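Long-range contacts in cytochrome C (Marichromatium purpuratum 984, PDB 5LO9), which probably interconverts thiosulfate and tetrathionate as a multiheme thiosulfate dehydrogenase, passing electrons between its c-type hemes: residues I470-R475 with A509-G514; E387-T392 with E462-A467. All blocks are in the same frame, centred on the assembly; numbering follows the deposited sequence.

Helix 460-470 connects the two contacts. Interaction 2 sets one flank of it against the turn that leads into helix 391-401, and interaction 1 fastens the loop that leaves its C-terminal end to a late segment of the chain. Their centres lie 16 Å apart, and they touch where Ala472 CB rests 3.8 Å from Arg391 CD. Helix 460-470 also touches a heme c through Val466 and Ile470, which lie in the two segments but outside the contacts themselves. In interaction 1 the side chain of Arg475 lies about 7 Å from a bound heme and about 11 Å from thiosulfate, near that site without touching it.

Interaction 1 (I470-R475 with A509-G514); sequences INAHER and AVLGQG. With EDO (1,2-ethanediol), chain Y.
Glu474 reaches residues 512-514 because its CG lies beside the backbone N (chi1 -81°) and its chain bends again at chi2 (-67°), bringing the carboxylate against three successive backbone N-H groups. OE2 takes two of them on its syn side, both somewhat tilted from the carboxylate plane: Gly512 N at 2.7 Å and Gln513 N at 3.0 Å, the latter nearly straight. OE1 receives Gly514 N at 2.8 Å from above the carboxylate plane, and also accepts from Trp432 NE1. A water bridges OE2 to Val510 O. With both oxygens gripped, the carboxylate can hardly rotate, and the surrounding donors would be expected to stabilise its negative charge. Glycine suits 512 and 514, whose backbone angles would press a CB against the preceding carbonyl. Leu511 packs on the neighbouring loop, its CD1 4.1 Å from Ala472 CB; the methyl of Ala472 is small enough for Leu511 to lie close to the backbone here. The guanidinium of Arg475 is bonded instead to Tyr430 O, Ser429 OG and Leu424 O. The arrangement is an anion nest, a carboxylate held by consecutive main-chain N-H groups, here tying the C-terminal tail to the loop after helix 460-470, which corresponds to the C-terminal helix of a cytochrome c fold.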
loop_
_atom_site.group_PDB
_atom_site.type_symbol
_atom_site.label_atom_id
_atom_site.label_comp_id
_atom_site.label_asym_id
_atom_site.label_seq_id
_atom_site.Cartn_x
_atom_site.Cartn_y
_atom_site.Cartn_z
ATOM N N ILE A 470 1.266 -29.169 20.044
ATOM C CA ILE A 470 2.040 -28.854 18.837
ATOM C C ILE A 470 3.197 -27.918 19.159
ATOM O O ILE A 470 4.348 -28.141 18.762
ATOM C CB ILE A 470 1.117 -28.211 17.788
ATOM C CG1 ILE A 470 0.356 -29.268 17.030
ATOM C CG2 ILE A 470 1.903 -27.318 16.810
ATOM C CD1 ILE A 470 -0.877 -28.688 16.265
ATOM N N ASN A 471 2.895 -26.815 19.825
ATOM C CA ASN A 471 3.880 -25.771 20.002
ATOM C C ASN A 471 4.785 -26.006 21.202
ATOM O O ASN A 471 5.454 -25.078 21.659
ATOM C CB ASN A 471 3.168 -24.422 20.088
ATOM C CG ASN A 471 2.732 -23.926 18.713
ATOM O OD1 ASN A 471 3.422 -24.178 17.702
ATOM N ND2 ASN A 471 1.592 -23.217 18.659
ATOM N N ALA A 472 4.829 -27.225 21.717
ATOM C CA ALA A 472 5.783 -27.567 22.749
ATOM C C ALA A 472 6.885 -28.454 22.205
ATOM O O ALA A 472 7.647 -29.033 22.973
ATOM C CB ALA A 472 5.058 -28.211 23.921
ATOM N N HIS A 473 7.029 -28.496 20.899
ATOM C CA HIS A 473 8.067 -29.244 20.212
ATOM C C HIS A 473 9.164 -28.294 19.740
ATOM O O HIS A 473 8.944 -27.093 19.561
ATOM C CB HIS A 473 7.489 -29.970 18.989
ATOM C CG HIS A 473 6.557 -31.094 19.312
ATOM N ND1 HIS A 473 5.227 -30.903 19.622
ATOM C CD2 HIS A 473 6.756 -32.431 19.327
ATOM C CE1 HIS A 473 4.653 -32.073 19.842
ATOM N NE2 HIS A 473 5.558 -33.018 19.666
ATOM N N GLU A 474 10.353 -28.837 19.507
ATOM C CA GLU A 474 11.364 -27.945 18.949
ATOM C C GLU A 474 11.056 -27.665 17.493
ATOM O O GLU A 474 10.397 -28.451 16.802
ATOM C CB GLU A 474 12.781 -28.524 19.064
ATOM C CG GLU A 474 13.421 -28.344 20.429
ATOM C CD GLU A 474 13.740 -26.878 20.795
ATOM O OE1 GLU A 474 13.785 -26.009 19.894
ATOM O OE2 GLU A 474 13.923 -26.599 22.001
ATOM N N ARG A 475 11.579 -26.547 17.030
ATOM C CA ARG A 475 11.460 -26.046 15.657
ATOM C C ARG A 475 12.625 -25.091 15.493
ATOM O O ARG A 475 13.308 -24.814 16.487
ATOM C CB ARG A 475 10.137 -25.311 15.436
ATOM C CG ARG A 475 9.982 -24.092 16.380
ATOM C CD ARG A 475 8.651 -23.384 16.231
ATOM N NE ARG A 475 7.547 -24.236 16.684
ATOM C CZ ARG A 475 6.825 -25.017 15.888
ATOM N NH1 ARG A 475 7.072 -25.080 14.576
ATOM N NH2 ARG A 475 5.853 -25.736 16.413
ATOM N N ALA A 509 14.519 -30.616 29.133
ATOM C CA ALA A 509 15.348 -29.513 28.647
ATOM C C ALA A 509 14.476 -28.331 28.258
ATOM O O ALA A 509 13.316 -28.490 27.854
ATOM C CB ALA A 509 16.178 -29.913 27.423
ATOM N N VAL A 510 15.049 -27.130 28.355
ATOM C CA VAL A 510 14.279 -25.951 27.988
ATOM C C VAL A 510 14.001 -25.967 26.496
ATOM O O VAL A 510 14.845 -26.376 25.680
ATOM C CB VAL A 510 14.969 -24.646 28.410
ATOM C CG1 VAL A 510 15.202 -24.694 29.883
ATOM C CG2 VAL A 510 16.255 -24.433 27.627
ATOM N N LEU A 511 12.780 -25.569 26.153
ATOM C CA LEU A 511 12.409 -25.361 24.769
ATOM C C LEU A 511 13.085 -24.106 24.259
ATOM O O LEU A 511 13.231 -23.111 24.982
ATOM C CB LEU A 511 10.888 -25.211 24.634
ATOM C CG LEU A 511 10.037 -26.464 24.793
ATOM C CD1 LEU A 511 8.545 -26.201 24.861
ATOM C CD2 LEU A 511 10.355 -27.367 23.616
ATOM N N GLY A 512 13.482 -24.148 23.002
ATOM C CA GLY A 512 13.980 -22.955 22.346
ATOM C C GLY A 512 15.429 -23.074 21.954
ATOM O O GLY A 512 16.107 -22.054 21.814
ATOM N N GLN A 513 15.879 -24.316 21.718
ATOM C CA GLN A 513 17.237 -24.617 21.297
ATOM C C GLN A 513 17.392 -24.794 19.798
ATOM O O GLN A 513 18.512 -24.656 19.287
ATOM C CB GLN A 513 17.707 -25.899 21.981
ATOM C CG GLN A 513 17.194 -25.992 23.394
ATOM C CD GLN A 513 18.237 -26.434 24.369
ATOM O OE1 GLN A 513 19.386 -26.716 24.006
ATOM N NE2 GLN A 513 17.851 -26.475 25.636
ATOM N N GLY A 514 16.312 -25.061 19.081
ATOM C CA GLY A 514 16.410 -25.277 17.644
ATOM C C GLY A 514 16.675 -26.726 17.283
ATOM O O GLY A 514 16.377 -27.658 18.030
HETATM C C1 EDO Y . 21.175 -23.630 23.265
HETATM O O1 EDO Y . 21.982 -24.378 24.175
HETATM C C2 EDO Y . 22.097 -23.099 22.175
HETATM O O2 EDO Y . 21.608 -23.544 20.907
HETATM O O HOH W 1 14.424 -28.463 23.875
#

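Interaction 2 (E387-T392 with E462-A467); sequences EGFDRT and EAWDVA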
loop_
_atom_site.group_PDB
_atom_site.type_symbol
_atom_site.label_atom_id
_atom_site.label_comp_id
_atom_site.label_asym_id
_atom_site.label_seq_id
_atom_site.Cartn_x
_atom_site.Cartn_y
_atom_site.Cartn_z
ATOM N N GLU A 387 -8.685 -23.482 33.585
ATOM C CA GLU A 387 -7.940 -24.630 34.100
ATOM C C GLU A 387 -6.731 -25.014 33.234
ATOM O O GLU A 387 -6.300 -26.177 33.244
ATOM C CB GLU A 387 -8.897 -25.811 34.266
ATOM C CG GLU A 387 -10.280 -25.395 34.872
ATOM C CD GLU A 387 -11.141 -26.577 35.379
ATOM O OE1 GLU A 387 -10.670 -27.361 36.247
ATOM O OE2 GLU A 387 -12.298 -26.702 34.905
ATOM N N GLY A 388 -6.163 -24.053 32.499
ATOM C CA GLY A 388 -4.916 -24.260 31.791
ATOM C C GLY A 388 -5.048 -25.052 30.501
ATOM O O GLY A 388 -6.132 -25.225 29.952
ATOM N N PHE A 389 -3.913 -25.550 30.012
ATOM C CA PHE A 389 -3.951 -26.392 28.828
ATOM C C PHE A 389 -3.039 -27.583 29.023
ATOM O O PHE A 389 -1.946 -27.461 29.574
ATOM C CB PHE A 389 -3.589 -25.689 27.503
ATOM C CG PHE A 389 -2.671 -24.513 27.619
ATOM C CD1 PHE A 389 -1.329 -24.685 27.764
ATOM C CD2 PHE A 389 -3.168 -23.224 27.481
ATOM C CE1 PHE A 389 -0.486 -23.579 27.819
ATOM C CE2 PHE A 389 -2.345 -22.125 27.547
ATOM C CZ PHE A 389 -1.003 -22.305 27.717
ATOM N N ASP A 390 -3.532 -28.733 28.570
ATOM C CA ASP A 390 -2.985 -30.046 28.868
ATOM C C ASP A 390 -2.439 -30.678 27.589
ATOM O O ASP A 390 -3.200 -31.164 26.748
ATOM C CB ASP A 390 -4.101 -30.866 29.523
ATOM C CG ASP A 390 -3.775 -32.332 29.670
ATOM O OD1 ASP A 390 -2.575 -32.739 29.624
ATOM O OD2 ASP A 390 -4.770 -33.069 29.848
ATOM N N ARG A 391 -1.121 -30.697 27.461
ATOM C CA ARG A 391 -0.470 -31.290 26.297
ATOM C C ARG A 391 -0.706 -32.786 26.187
ATOM O O ARG A 391 -0.471 -33.365 25.113
ATOM C CB ARG A 391 1.031 -31.055 26.337
ATOM C CG ARG A 391 1.421 -29.706 26.829
ATOM C CD ARG A 391 2.906 -29.618 26.737
ATOM N NE ARG A 391 3.635 -30.159 27.880
ATOM C CZ ARG A 391 4.660 -31.005 27.775
ATOM N NH1 ARG A 391 5.090 -31.441 26.581
ATOM N NH2 ARG A 391 5.270 -31.412 28.878
ATOM N N THR A 392 -1.091 -33.444 27.274
ATOM C CA THR A 392 -1.303 -34.874 27.165
ATOM C C THR A 392 -2.637 -35.165 26.488
ATOM O O THR A 392 -2.718 -35.971 25.542
ATOM C CB THR A 392 -1.183 -35.507 28.553
ATOM O OG1 THR A 392 0.197 -35.459 28.981
ATOM C CG2 THR A 392 -1.727 -36.940 28.557
ATOM N N GLU A 462 -10.440 -28.125 23.444
ATOM C CA GLU A 462 -9.680 -29.084 22.658
ATOM C C GLU A 462 -8.658 -28.334 21.802
ATOM O O GLU A 462 -7.487 -28.725 21.718
ATOM C CB GLU A 462 -10.619 -29.943 21.790
ATOM C CG GLU A 462 -11.473 -30.969 22.561
ATOM C CD GLU A 462 -12.674 -31.548 21.786
ATOM O OE1 GLU A 462 -12.948 -31.177 20.641
ATOM O OE2 GLU A 462 -13.429 -32.330 22.373
ATOM N N ALA A 463 -9.071 -27.221 21.195
ATOM C CA ALA A 463 -8.135 -26.446 20.395
ATOM C C ALA A 463 -6.968 -25.965 21.228
ATOM O O ALA A 463 -5.814 -26.060 20.796
ATOM C CB ALA A 463 -8.843 -25.249 19.765
ATOM N N TRP A 464 -7.244 -25.458 22.433
ATOM C CA TRP A 464 -6.164 -25.056 23.329
ATOM C C TRP A 464 -5.219 -26.212 23.651
ATOM O O TRP A 464 -3.997 -26.039 23.669
ATOM C CB TRP A 464 -6.721 -24.527 24.639
ATOM C CG TRP A 464 -7.282 -23.157 24.628
ATOM C CD1 TRP A 464 -8.589 -22.809 24.667
ATOM C CD2 TRP A 464 -6.537 -21.943 24.606
ATOM N NE1 TRP A 464 -8.715 -21.448 24.676
ATOM C CE2 TRP A 464 -7.462 -20.893 24.635
ATOM C CE3 TRP A 464 -5.164 -21.640 24.558
ATOM C CZ2 TRP A 464 -7.067 -19.561 24.606
ATOM C CZ3 TRP A 464 -4.784 -20.335 24.534
ATOM C CH2 TRP A 464 -5.729 -19.303 24.561
ATOM N N ASP A 465 -5.755 -27.391 23.954
ATOM C CA ASP A 465 -4.872 -28.497 24.306
ATOM C C ASP A 465 -4.032 -28.934 23.102
ATOM O O ASP A 465 -2.827 -29.180 23.244
ATOM C CB ASP A 465 -5.683 -29.654 24.903
ATOM C CG ASP A 465 -6.379 -29.259 26.235
ATOM O OD1 ASP A 465 -5.929 -28.297 26.905
ATOM O OD2 ASP A 465 -7.389 -29.900 26.626
ATOM N N VAL A 466 -4.627 -29.031 21.901
ATOM C CA VAL A 466 -3.829 -29.472 20.752
ATOM C C VAL A 466 -2.786 -28.428 20.403
ATOM O O VAL A 466 -1.688 -28.760 19.931
ATOM C CB VAL A 466 -4.662 -29.783 19.505
ATOM C CG1 VAL A 466 -3.822 -30.674 18.593
ATOM C CG2 VAL A 466 -5.873 -30.501 19.837
ATOM N N ALA A 467 -3.142 -27.151 20.548
ATOM C CA ALA A 467 -2.206 -26.083 20.234
ATOM C C ALA A 467 -1.001 -26.135 21.155
ATOM O O ALA A 467 0.147 -26.000 20.704
ATOM C CB ALA A 467 -2.906 -24.734 20.331
#
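Phe389 and Trp464 lie with their ring planes almost parallel, 9° apart, but slid so far past one another that the centroid of the Phe389 ring is 6.0 Å from that of the Trp464 six-membered ring and the rings barely overlap. The contact belongs to the cytochrome c fold, where the N-terminal and C-terminal helices of the domain pack together; here the turn entering helix 391-401 meets the flank of helix 460-470. The nearest ring atoms are Phe389 CD2 and Trp464 CE3, 3.9 Å apart, so this is apolar contact more than a true stack. Large flat side chains suit the place because they bridge from the turn to the helix; Trp464 also meets Phe497 and the side chains of Leu382 and Pro385.

Beside the aromatic pair, Asp465 directs its carboxylate to the turn. Its CG stands beside its own backbone N (chi1 -63°), which carries OD1 to Asp390 N at 3.0 Å. The bond is nearly straight, yet it arrives from above the carboxylate plane. Gln461 NE2 also donates to OD1, while OD2 forms a salt bridge with Arg393, outside the two segments. Aspartate is apt here: it is short enough to stay close to its helix, and its two oxygens serve the turn and the neighbouring helix at once. The positive charge of Arg393 should help to offset the negative charge of this buried group.

Asp390 has a different task, as N-cap of helix 391-401. Its side chain swings CG anti to the backbone N (chi1 170°), which places the carboxylate beside the carbonyl carbon, facing the first N-H groups of the helix. There OD1 accepts the capping bond from Thr392 N at 2.9 Å, the donor standing above the carboxylate plane.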